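Local coordinates for protein DraIII (Deinococcus radiophilus, PDB 4L0K) that probably cleaves DNA as a type II restriction endonuclease with a nuclease domain of the His-Me finger clan, at residues C115-A126 with H189-A197; M74-D83 with I105-C115. One frame throughout, in Å; residues are numbered along the deposited sequence.

Contact 1: C115-A126 with H189-A197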
loop_
_atom_site.group_PDB
_atom_site.type_symbol
_atom_site.label_atom_id
_atom_site.label_comp_id
_atom_site.label_asym_id
_atom_site.label_seq_id
_atom_site.Cartn_x
_atom_site.Cartn_y
_atom_site.Cartn_z
ATOM N N CYS A 115 -14.129 -1.293 -20.272
ATOM C CA CYS A 115 -14.576 -0.442 -19.176
ATOM C C CYS A 115 -16.069 -0.607 -18.924
ATOM O O CYS A 115 -16.499 -0.760 -17.770
ATOM C CB CYS A 115 -14.218 1.019 -19.434
ATOM S SG CYS A 115 -12.428 1.281 -19.498
ATOM N N ILE A 116 -16.854 -0.625 -19.998
ATOM C CA ILE A 116 -18.295 -0.847 -19.838
ATOM C C ILE A 116 -18.602 -2.253 -19.281
ATOM O O ILE A 116 -19.437 -2.401 -18.381
ATOM C CB ILE A 116 -19.105 -0.568 -21.150
ATOM C CG1 ILE A 116 -18.722 0.784 -21.765
ATOM C CG2 ILE A 116 -20.606 -0.653 -20.896
ATOM C CD1 ILE A 116 -18.823 1.945 -20.824
ATOM N N ASP A 117 -17.921 -3.270 -19.805
ATOM C CA ASP A 117 -18.008 -4.645 -19.281
ATOM C C ASP A 117 -17.785 -4.724 -17.761
ATOM O O ASP A 117 -18.604 -5.299 -17.034
ATOM C CB ASP A 117 -16.996 -5.565 -19.974
ATOM C CG ASP A 117 -17.379 -5.893 -21.396
ATOM O OD1 ASP A 117 -18.564 -5.698 -21.748
ATOM O OD2 ASP A 117 -16.502 -6.354 -22.163
ATOM N N VAL A 118 -16.671 -4.142 -17.310
ATOM C CA VAL A 118 -16.335 -4.023 -15.893
ATOM C C VAL A 118 -17.465 -3.358 -15.096
ATOM O O VAL A 118 -17.876 -3.882 -14.048
ATOM C CB VAL A 118 -15.000 -3.248 -15.696
ATOM C CG1 VAL A 118 -14.862 -2.721 -14.259
ATOM C CG2 VAL A 118 -13.790 -4.126 -16.105
ATOM N N ALA A 119 -17.966 -2.215 -15.588
ATOM C CA ALA A 119 -19.146 -1.592 -14.974
ATOM C C ALA A 119 -20.321 -2.585 -14.815
ATOM O O ALA A 119 -20.990 -2.635 -13.759
ATOM C CB ALA A 119 -19.583 -0.362 -15.766
ATOM N N ARG A 120 -20.562 -3.382 -15.856
ATOM C CA ARG A 120 -21.682 -4.328 -15.798
ATOM C C ARG A 120 -21.451 -5.409 -14.728
ATOM O O ARG A 120 -22.354 -5.761 -13.960
ATOM C CB ARG A 120 -21.925 -4.970 -17.165
ATOM C CG ARG A 120 -23.101 -4.401 -17.951
ATOM C CD ARG A 120 -23.317 -5.193 -19.246
ATOM N NE ARG A 120 -22.133 -5.144 -20.099
ATOM C CZ ARG A 120 -22.039 -4.412 -21.205
ATOM N NH1 ARG A 120 -23.070 -3.671 -21.609
ATOM N NH2 ARG A 120 -20.919 -4.422 -21.911
ATOM N N LYS A 121 -20.220 -5.906 -14.674
ATOM C CA LYS A 121 -19.856 -6.972 -13.753
ATOM C C LYS A 121 -20.038 -6.514 -12.326
ATOM O O LYS A 121 -20.628 -7.205 -11.511
ATOM C CB LYS A 121 -18.402 -7.378 -13.966
ATOM C CG LYS A 121 -17.909 -8.398 -12.956
ATOM C CD LYS A 121 -18.665 -9.723 -13.061
ATOM C CE LYS A 121 -18.137 -10.720 -12.044
ATOM N NZ LYS A 121 -16.674 -10.975 -12.220
ATOM N N LEU A 122 -19.517 -5.328 -12.049
ATOM C CA LEU A 122 -19.548 -4.743 -10.725
ATOM C C LEU A 122 -20.977 -4.451 -10.267
ATOM O O LEU A 122 -21.289 -4.596 -9.077
ATOM C CB LEU A 122 -18.708 -3.464 -10.732
ATOM C CG LEU A 122 -17.311 -3.510 -10.123
ATOM C CD1 LEU A 122 -16.774 -4.926 -9.960
ATOM C CD2 LEU A 122 -16.354 -2.658 -10.921
ATOM N N THR A 123 -21.845 -4.035 -11.194
ATOM C CA THR A 123 -23.266 -3.877 -10.851
ATOM C C THR A 123 -23.911 -5.224 -10.491
ATOM O O THR A 123 -24.734 -5.344 -9.547
ATOM C CB THR A 123 -24.068 -3.243 -12.014
ATOM O OG1 THR A 123 -23.384 -2.077 -12.486
ATOM C CG2 THR A 123 -25.467 -2.865 -11.549
ATOM N N TRP A 124 -23.545 -6.236 -11.264
ATOM C CA TRP A 124 -24.046 -7.584 -11.027
ATOM C C TRP A 124 -23.613 -8.090 -9.635
ATOM O O TRP A 124 -24.419 -8.666 -8.893
ATOM C CB TRP A 124 -23.569 -8.513 -12.146
ATOM C CG TRP A 124 -23.990 -9.960 -12.024
ATOM C CD1 TRP A 124 -25.205 -10.497 -12.364
ATOM C CD2 TRP A 124 -23.179 -11.057 -11.572
ATOM N NE1 TRP A 124 -25.203 -11.850 -12.138
ATOM C CE2 TRP A 124 -23.977 -12.223 -11.653
ATOM C CE3 TRP A 124 -21.862 -11.163 -11.096
ATOM C CZ2 TRP A 124 -23.503 -13.489 -11.262
ATOM C CZ3 TRP A 124 -21.381 -12.425 -10.719
ATOM C CH2 TRP A 124 -22.207 -13.572 -10.808
ATOM N N LEU A 125 -22.351 -7.850 -9.280
ATOM C CA LEU A 125 -21.833 -8.250 -7.968
ATOM C C LEU A 125 -22.594 -7.490 -6.906
ATOM O O LEU A 125 -22.943 -8.051 -5.860
ATOM C CB LEU A 125 -20.348 -7.891 -7.821
ATOM C CG LEU A 125 -19.240 -8.924 -7.989
ATOM C CD1 LEU A 125 -19.781 -10.299 -8.375
ATOM C CD2 LEU A 125 -18.181 -8.405 -8.975
ATOM N N ALA A 126 -22.832 -6.203 -7.171
ATOM C CA ALA A 126 -23.409 -5.317 -6.152
ATOM C C ALA A 126 -24.820 -5.758 -5.751
ATOM O O ALA A 126 -25.178 -5.734 -4.571
ATOM C CB ALA A 126 -23.391 -3.856 -6.605
ATOM N N HIS A 189 -8.171 -5.392 -17.139
ATOM C CA HIS A 189 -9.406 -4.674 -16.882
ATOM C C HIS A 189 -10.545 -5.221 -17.737
ATOM O O HIS A 189 -10.829 -4.708 -18.820
ATOM C CB HIS A 189 -9.183 -3.177 -17.123
ATOM C CG HIS A 189 -10.192 -2.293 -16.463
ATOM N ND1 HIS A 189 -10.299 -2.172 -15.095
ATOM C CD2 HIS A 189 -11.131 -1.472 -16.990
ATOM C CE1 HIS A 189 -11.271 -1.325 -14.805
ATOM N NE2 HIS A 189 -11.793 -0.888 -15.938
ATOM N N ASN A 190 -11.189 -6.277 -17.248
ATOM C CA ASN A 190 -12.357 -6.857 -17.914
ATOM C C ASN A 190 -13.336 -7.467 -16.912
ATOM O O ASN A 190 -13.038 -7.550 -15.717
ATOM C CB ASN A 190 -11.934 -7.896 -18.954
ATOM C CG ASN A 190 -11.113 -9.033 -18.359
ATOM O OD1 ASN A 190 -11.427 -9.561 -17.292
ATOM N ND2 ASN A 190 -10.062 -9.418 -19.058
ATOM N N ALA A 191 -14.499 -7.897 -17.397
ATOM C CA ALA A 191 -15.547 -8.422 -16.527
ATOM C C ALA A 191 -15.081 -9.577 -15.658
ATOM O O ALA A 191 -15.418 -9.641 -14.478
ATOM C CB ALA A 191 -16.755 -8.858 -17.338
ATOM N N GLU A 192 -14.313 -10.480 -16.251
ATOM C CA GLU A 192 -13.989 -11.740 -15.612
ATOM C C GLU A 192 -13.020 -11.501 -14.467
ATOM O O GLU A 192 -13.093 -12.155 -13.434
ATOM C CB GLU A 192 -13.384 -12.719 -16.631
ATOM C CG GLU A 192 -13.147 -14.138 -16.097
ATOM C CD GLU A 192 -11.876 -14.263 -15.262
ATOM O OE1 GLU A 192 -10.835 -13.704 -15.674
ATOM O OE2 GLU A 192 -11.921 -14.906 -14.187
ATOM N N ASN A 193 -12.128 -10.544 -14.667
ATOM C CA ASN A 193 -11.033 -10.309 -13.748
ATOM C C ASN A 193 -11.388 -9.427 -12.552
ATOM O O ASN A 193 -10.578 -9.291 -11.636
ATOM C CB ASN A 193 -9.847 -9.701 -14.504
ATOM C CG ASN A 193 -8.551 -9.774 -13.714
ATOM O OD1 ASN A 193 -8.212 -10.816 -13.154
ATOM N ND2 ASN A 193 -7.836 -8.650 -13.638
ATOM N N VAL A 194 -12.575 -8.818 -12.538
ATOM C CA VAL A 194 -12.845 -7.836 -11.476
ATOM C C VAL A 194 -13.839 -8.273 -10.418
ATOM O O VAL A 194 -14.669 -9.152 -10.655
ATOM C CB VAL A 194 -13.262 -6.445 -12.012
ATOM C CG1 VAL A 194 -12.094 -5.802 -12.745
ATOM C CG2 VAL A 194 -14.526 -6.550 -12.897
ATOM N N GLY A 195 -13.740 -7.645 -9.250
ATOM C CA GLY A 195 -14.725 -7.866 -8.208
ATOM C C GLY A 195 -14.589 -6.852 -7.096
ATOM O O GLY A 195 -14.055 -5.784 -7.314
ATOM N N PHE A 196 -15.050 -7.189 -5.900
ATOM C CA PHE A 196 -14.856 -6.309 -4.756
ATOM C C PHE A 196 -13.919 -6.939 -3.723
ATOM O O PHE A 196 -13.837 -8.183 -3.598
ATOM C CB PHE A 196 -16.201 -5.949 -4.115
ATOM C CG PHE A 196 -17.139 -5.194 -5.036
ATOM C CD1 PHE A 196 -16.728 -4.044 -5.675
ATOM C CD2 PHE A 196 -18.429 -5.643 -5.242
ATOM C CE1 PHE A 196 -17.581 -3.354 -6.515
ATOM C CE2 PHE A 196 -19.307 -4.960 -6.086
ATOM C CZ PHE A 196 -18.869 -3.811 -6.730
ATOM N N ALA A 197 -13.204 -6.079 -2.996
ATOM C CA ALA A 197 -12.294 -6.525 -1.932
ATOM C C ALA A 197 -12.248 -5.515 -0.794
ATOM O O ALA A 197 -12.351 -4.310 -1.032
ATOM C CB ALA A 197 -10.901 -6.728 -2.481
#
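K121 reaches from helix 112-126 across the turn at A191 and ends on two backbone carbonyls of H189-A197, a worked example of a lysine joining a helix to a turn and the strand that follows it. Its CG stands anti to the backbone N (chi1 175°), which sends the chain toward the turn. CB lies 4.0 Å from A191 CB; CG meets A191 O and V194 CG2; CD and CE stay close to A191 O. Bends at chi2 and chi4 then bring NZ within 2.9 Å of A191 O, slightly out of the carbonyl plane, and 3.1 Å of V194 O, nearly in line with its C=O. Cutting this side chain back to an alanine removes NZ and is likely to leave both carbonyls without this donor and a gap beside V194 CG2.

Around this polar grip the contact is mostly van der Waals packing. V118 CG2 sits over the centre of the H189 ring, 3.8 Å from the centroid, while C115 SG lies at the ring edge. Outside bonds also fix the ring, NE2 to A56 O and ND1 to H183 NE2. L122 CG comes to 3.6 Å from F196 CE1, and L125 CB to 3.6 Å from F196 CE2.

Strand 194-198 pairs antiparallel with strand 179-183 and leads into helix 199-205, consistent with the beta-beta-alpha element of His-Me finger nucleases. The chemistry implies the turn and second strand of the hairpin packed on helix 112-126 mainly through aliphatic and ring contacts, with one ammonium group serving two carbonyls.

Contact 2: M74-D83 with I105-C115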
loop_
_atom_site.group_PDB
_atom_site.type_symbol
_atom_site.label_atom_id
_atom_site.label_comp_id
_atom_site.label_asym_id
_atom_site.label_seq_id
_atom_site.Cartn_x
_atom_site.Cartn_y
_atom_site.Cartn_z
ATOM N N MET A 74 -8.425 11.062 -15.643
ATOM C CA MET A 74 -8.806 10.776 -17.030
ATOM C C MET A 74 -9.377 9.359 -17.222
ATOM O O MET A 74 -9.059 8.445 -16.452
ATOM C CB MET A 74 -7.604 10.964 -17.953
ATOM C CG MET A 74 -6.842 9.693 -18.218
ATOM S SD MET A 74 -5.518 9.921 -19.401
ATOM C CE MET A 74 -4.328 10.784 -18.366
ATOM N N PRO A 75 -10.229 9.180 -18.250
ATOM C CA PRO A 75 -10.797 7.862 -18.582
ATOM C C PRO A 75 -9.724 6.851 -19.021
ATOM O O PRO A 75 -8.734 7.231 -19.654
ATOM C CB PRO A 75 -11.741 8.161 -19.759
ATOM C CG PRO A 75 -12.032 9.634 -19.663
ATOM C CD PRO A 75 -10.753 10.239 -19.128
ATOM N N ARG A 76 -9.924 5.579 -18.689
ATOM C CA ARG A 76 -8.974 4.533 -19.064
ATOM C C ARG A 76 -8.931 4.350 -20.582
ATOM O O ARG A 76 -7.924 3.922 -21.129
ATOM C CB ARG A 76 -9.342 3.205 -18.389
ATOM C CG ARG A 76 -9.207 3.206 -16.863
ATOM C CD ARG A 76 -9.866 1.968 -16.274
ATOM N NE ARG A 76 -9.440 1.665 -14.905
ATOM C CZ ARG A 76 -8.462 0.818 -14.591
ATOM N NH1 ARG A 76 -7.787 0.185 -15.542
ATOM N NH2 ARG A 76 -8.161 0.600 -13.323
ATOM N N TYR A 77 -10.032 4.665 -21.251
ATOM C CA TYR A 77 -10.083 4.573 -22.709
ATOM C C TYR A 77 -9.577 5.848 -23.392
ATOM O O TYR A 77 -9.667 5.986 -24.608
ATOM C CB TYR A 77 -11.478 4.176 -23.205
ATOM C CG TYR A 77 -12.624 4.972 -22.616
ATOM C CD1 TYR A 77 -12.897 6.271 -23.049
ATOM C CD2 TYR A 77 -13.455 4.414 -21.645
ATOM C CE1 TYR A 77 -13.965 6.998 -22.521
ATOM C CE2 TYR A 77 -14.521 5.126 -21.112
ATOM C CZ TYR A 77 -14.776 6.421 -21.554
ATOM O OH TYR A 77 -15.833 7.133 -21.022
ATOM N N VAL A 78 -9.040 6.761 -22.587
ATOM C CA VAL A 78 -8.271 7.894 -23.079
ATOM C C VAL A 78 -6.792 7.631 -22.767
ATOM O O VAL A 78 -5.900 7.984 -23.546
ATOM C CB VAL A 78 -8.733 9.228 -22.419
ATOM C CG1 VAL A 78 -7.627 10.288 -22.487
ATOM C CG2 VAL A 78 -10.025 9.740 -23.060
ATOM N N ALA A 79 -6.545 6.977 -21.633
ATOM C CA ALA A 79 -5.186 6.633 -21.199
ATOM C C ALA A 79 -4.543 5.561 -22.084
ATOM O O ALA A 79 -3.354 5.286 -21.960
ATOM C CB ALA A 79 -5.193 6.179 -19.752
ATOM N N ILE A 80 -5.340 4.972 -22.975
ATOM C CA ILE A 80 -4.859 3.992 -23.946
ATOM C C ILE A 80 -4.446 4.634 -25.281
ATOM O O ILE A 80 -3.720 4.029 -26.066
ATOM C CB ILE A 80 -5.940 2.916 -24.208
ATOM C CG1 ILE A 80 -5.317 1.602 -24.690
ATOM C CG2 ILE A 80 -7.012 3.442 -25.162
ATOM C CD1 ILE A 80 -6.327 0.486 -24.881
ATOM N N LEU A 81 -4.901 5.860 -25.530
ATOM C CA LEU A 81 -4.598 6.553 -26.788
ATOM C C LEU A 81 -3.137 7.002 -26.864
ATOM O O LEU A 81 -2.528 7.352 -25.844
ATOM C CB LEU A 81 -5.544 7.735 -26.973
ATOM C CG LEU A 81 -7.018 7.322 -26.976
ATOM C CD1 LEU A 81 -7.950 8.529 -26.920
ATOM C CD2 LEU A 81 -7.348 6.459 -28.187
ATOM N N ASP A 82 -2.567 6.966 -28.068
ATOM C CA ASP A 82 -1.158 7.338 -28.265
ATOM C C ASP A 82 -0.937 8.838 -28.053
ATOM O O ASP A 82 -1.886 9.619 -28.170
ATOM C CB ASP A 82 -0.647 6.915 -29.652
ATOM C CG ASP A 82 -1.152 7.814 -30.766
ATOM O OD1 ASP A 82 -0.744 8.998 -30.817
ATOM O OD2 ASP A 82 -1.944 7.330 -31.608
ATOM N N ASP A 83 0.309 9.218 -27.752
ATOM C CA ASP A 83 0.693 10.617 -27.527
ATOM C C ASP A 83 0.196 11.637 -28.585
ATOM O O ASP A 83 -0.195 12.747 -28.225
ATOM C CB ASP A 83 2.213 10.742 -27.371
ATOM C CG ASP A 83 2.742 10.020 -26.141
ATOM O OD1 ASP A 83 3.978 9.860 -26.023
ATOM O OD2 ASP A 83 1.928 9.604 -25.291
ATOM N N ILE A 105 -0.068 6.226 -16.117
ATOM C CA ILE A 105 -1.186 6.461 -17.031
ATOM C C ILE A 105 -1.382 5.254 -17.968
ATOM O O ILE A 105 -2.496 4.748 -18.107
ATOM C CB ILE A 105 -1.018 7.749 -17.847
ATOM C CG1 ILE A 105 -1.307 8.967 -16.974
ATOM C CG2 ILE A 105 -1.993 7.775 -19.010
ATOM C CD1 ILE A 105 -0.850 10.278 -17.597
ATOM N N ARG A 106 -0.296 4.777 -18.578
ATOM C CA ARG A 106 -0.378 3.617 -19.466
ATOM C C ARG A 106 -0.757 2.342 -18.712
ATOM O O ARG A 106 -1.410 1.453 -19.261
ATOM C CB ARG A 106 0.939 3.396 -20.207
ATOM C CG ARG A 106 1.338 4.561 -21.128
ATOM C CD ARG A 106 0.139 5.239 -21.788
ATOM N NE ARG A 106 0.552 6.120 -22.882
ATOM C CZ ARG A 106 -0.303 6.711 -23.706
ATOM N NH1 ARG A 106 -1.605 6.527 -23.548
ATOM N NH2 ARG A 106 0.130 7.484 -24.684
ATOM N N GLU A 107 -0.337 2.267 -17.455
ATOM C CA GLU A 107 -0.588 1.105 -16.616
ATOM C C GLU A 107 -2.074 0.942 -16.429
ATOM O O GLU A 107 -2.565 -0.178 -16.332
ATOM C CB GLU A 107 0.069 1.288 -15.252
ATOM C CG GLU A 107 0.843 0.104 -14.766
ATOM C CD GLU A 107 1.471 0.375 -13.424
ATOM O OE1 GLU A 107 0.864 -0.008 -12.401
ATOM O OE2 GLU A 107 2.564 0.983 -13.390
ATOM N N LYS A 108 -2.788 2.065 -16.384
ATOM C CA LYS A 108 -4.246 2.005 -16.214
ATOM C C LYS A 108 -5.108 1.925 -17.497
ATOM O O LYS A 108 -6.346 1.991 -17.420
ATOM C CB LYS A 108 -4.729 3.171 -15.336
ATOM C CG LYS A 108 -4.316 3.069 -13.863
ATOM C CD LYS A 108 -4.829 1.778 -13.229
ATOM C CE LYS A 108 -4.894 1.880 -11.709
ATOM N NZ LYS A 108 -6.151 2.536 -11.238
ATOM N N ALA A 109 -4.483 1.762 -18.662
ATOM C CA ALA A 109 -5.233 1.807 -19.935
ATOM C C ALA A 109 -6.146 0.604 -20.168
ATOM O O ALA A 109 -5.812 -0.514 -19.808
ATOM C CB ALA A 109 -4.283 1.978 -21.123
ATOM N N ALA A 110 -7.292 0.854 -20.786
ATOM C CA ALA A 110 -8.234 -0.199 -21.161
ATOM C C ALA A 110 -9.133 0.364 -22.250
ATOM O O ALA A 110 -9.432 1.554 -22.238
ATOM C CB ALA A 110 -9.072 -0.619 -19.966
ATOM N N ASP A 111 -9.566 -0.479 -23.184
ATOM C CA ASP A 111 -10.472 -0.027 -24.243
ATOM C C ASP A 111 -11.859 0.294 -23.670
ATOM O O ASP A 111 -12.161 -0.063 -22.532
ATOM C CB ASP A 111 -10.556 -1.047 -25.394
ATOM C CG ASP A 111 -11.148 -2.368 -24.958
ATOM O OD1 ASP A 111 -10.381 -3.235 -24.472
ATOM O OD2 ASP A 111 -12.380 -2.544 -25.090
ATOM N N TYR A 112 -12.685 0.968 -24.466
ATOM C CA TYR A 112 -13.984 1.466 -24.026
ATOM C C TYR A 112 -14.938 0.332 -23.638
ATOM O O TYR A 112 -15.580 0.360 -22.563
ATOM C CB TYR A 112 -14.622 2.366 -25.107
ATOM C CG TYR A 112 -16.014 2.823 -24.736
ATOM C CD1 TYR A 112 -16.217 4.001 -24.021
ATOM C CD2 TYR A 112 -17.124 2.062 -25.074
ATOM C CE1 TYR A 112 -17.501 4.402 -23.652
ATOM C CE2 TYR A 112 -18.401 2.453 -24.715
ATOM C CZ TYR A 112 -18.583 3.619 -24.009
ATOM O OH TYR A 112 -19.864 3.985 -23.664
ATOM N N ASP A 113 -15.038 -0.657 -24.527
ATOM C CA ASP A 113 -15.935 -1.790 -24.317
ATOM C C ASP A 113 -15.613 -2.529 -23.015
ATOM O O ASP A 113 -16.517 -2.940 -22.303
ATOM C CB ASP A 113 -15.874 -2.771 -25.490
ATOM C CG ASP A 113 -16.433 -2.187 -26.799
ATOM O OD1 ASP A 113 -16.227 -2.843 -27.840
ATOM O OD2 ASP A 113 -17.062 -1.094 -26.801
ATOM N N SER A 114 -14.323 -2.693 -22.721
ATOM C CA SER A 114 -13.870 -3.371 -21.502
ATOM C C SER A 114 -14.319 -2.616 -20.257
ATOM O O SER A 114 -14.821 -3.228 -19.305
ATOM C CB SER A 114 -12.347 -3.499 -21.482
ATOM O OG SER A 114 -11.893 -4.310 -22.547
ATOM N N CYS A 115 -14.129 -1.293 -20.272
ATOM C CA CYS A 115 -14.576 -0.442 -19.176
ATOM C C CYS A 115 -16.069 -0.607 -18.924
ATOM O O CYS A 115 -16.499 -0.760 -17.770
ATOM C CB CYS A 115 -14.218 1.019 -19.434
ATOM S SG CYS A 115 -12.428 1.281 -19.498
#
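Y77 and Y112 form the tightly packed end of this contact, where the loop M74-D83 lies against the start of helix 112-126. Their side chains run side by side, yet the rings meet edge-to-face, with planes at 61° and Y112 CD1 over the centre of the Y77 face, 3.6 Å from Y77 CE2. Y77 reaches this place with CG between its backbone N and carbonyl carbon (chi1 49°); P75 CB covers the other face and C115 SG lies at the edge. A110 N donates to R76 O at 3.2 Å. The R76 chain, extended from CG to NE, runs along K108 O, CG 3.2 Å from it, with K108 CB over one guanidinium face and C115 SG by R76 CB.

The more exposed side is held by R106 at the end of helix 99-107. Its guanidinium turns its edge to the loop: NH1 donates to A79 O at 2.7 Å, and both NH1 and NH2 point to L81 O, at 2.6 and 2.9 Å. NH2 also makes a salt bridge with D83 OD2 at 2.8 Å, although its hydrogen bond is weak. Exposed I80 lays CB against A109 CB, 3.6 Å away, and extends CD1 along the backbone of A110 and D111.

Aromatic packing secures the buried end, whereas R106 gathers two loop carbonyls and, with R102 on the other carboxylate oxygen, probably offsets the charge of D83.

Read from the N terminus, the chain first passes M74-D83, makes an excursion through helices 83-89 and 99-107, and returns at I105-C115, where contact 2 closes that short loop. Helix 112-126 then continues straight into contact 1, whose much longer loop, including helix 137-147 and strand 179-183, closes at H189-A197. The loops are in series, neither nested nor crossed, and C115 belongs to both contacts. They also meet in space, because H189 packs against R76, A110 and S114. Helix 112-126 is therefore the common element: its beginning receives the loop M74-D83, itself held by the end of helix 99-107, and the rest carries the hairpin strand of contact 1.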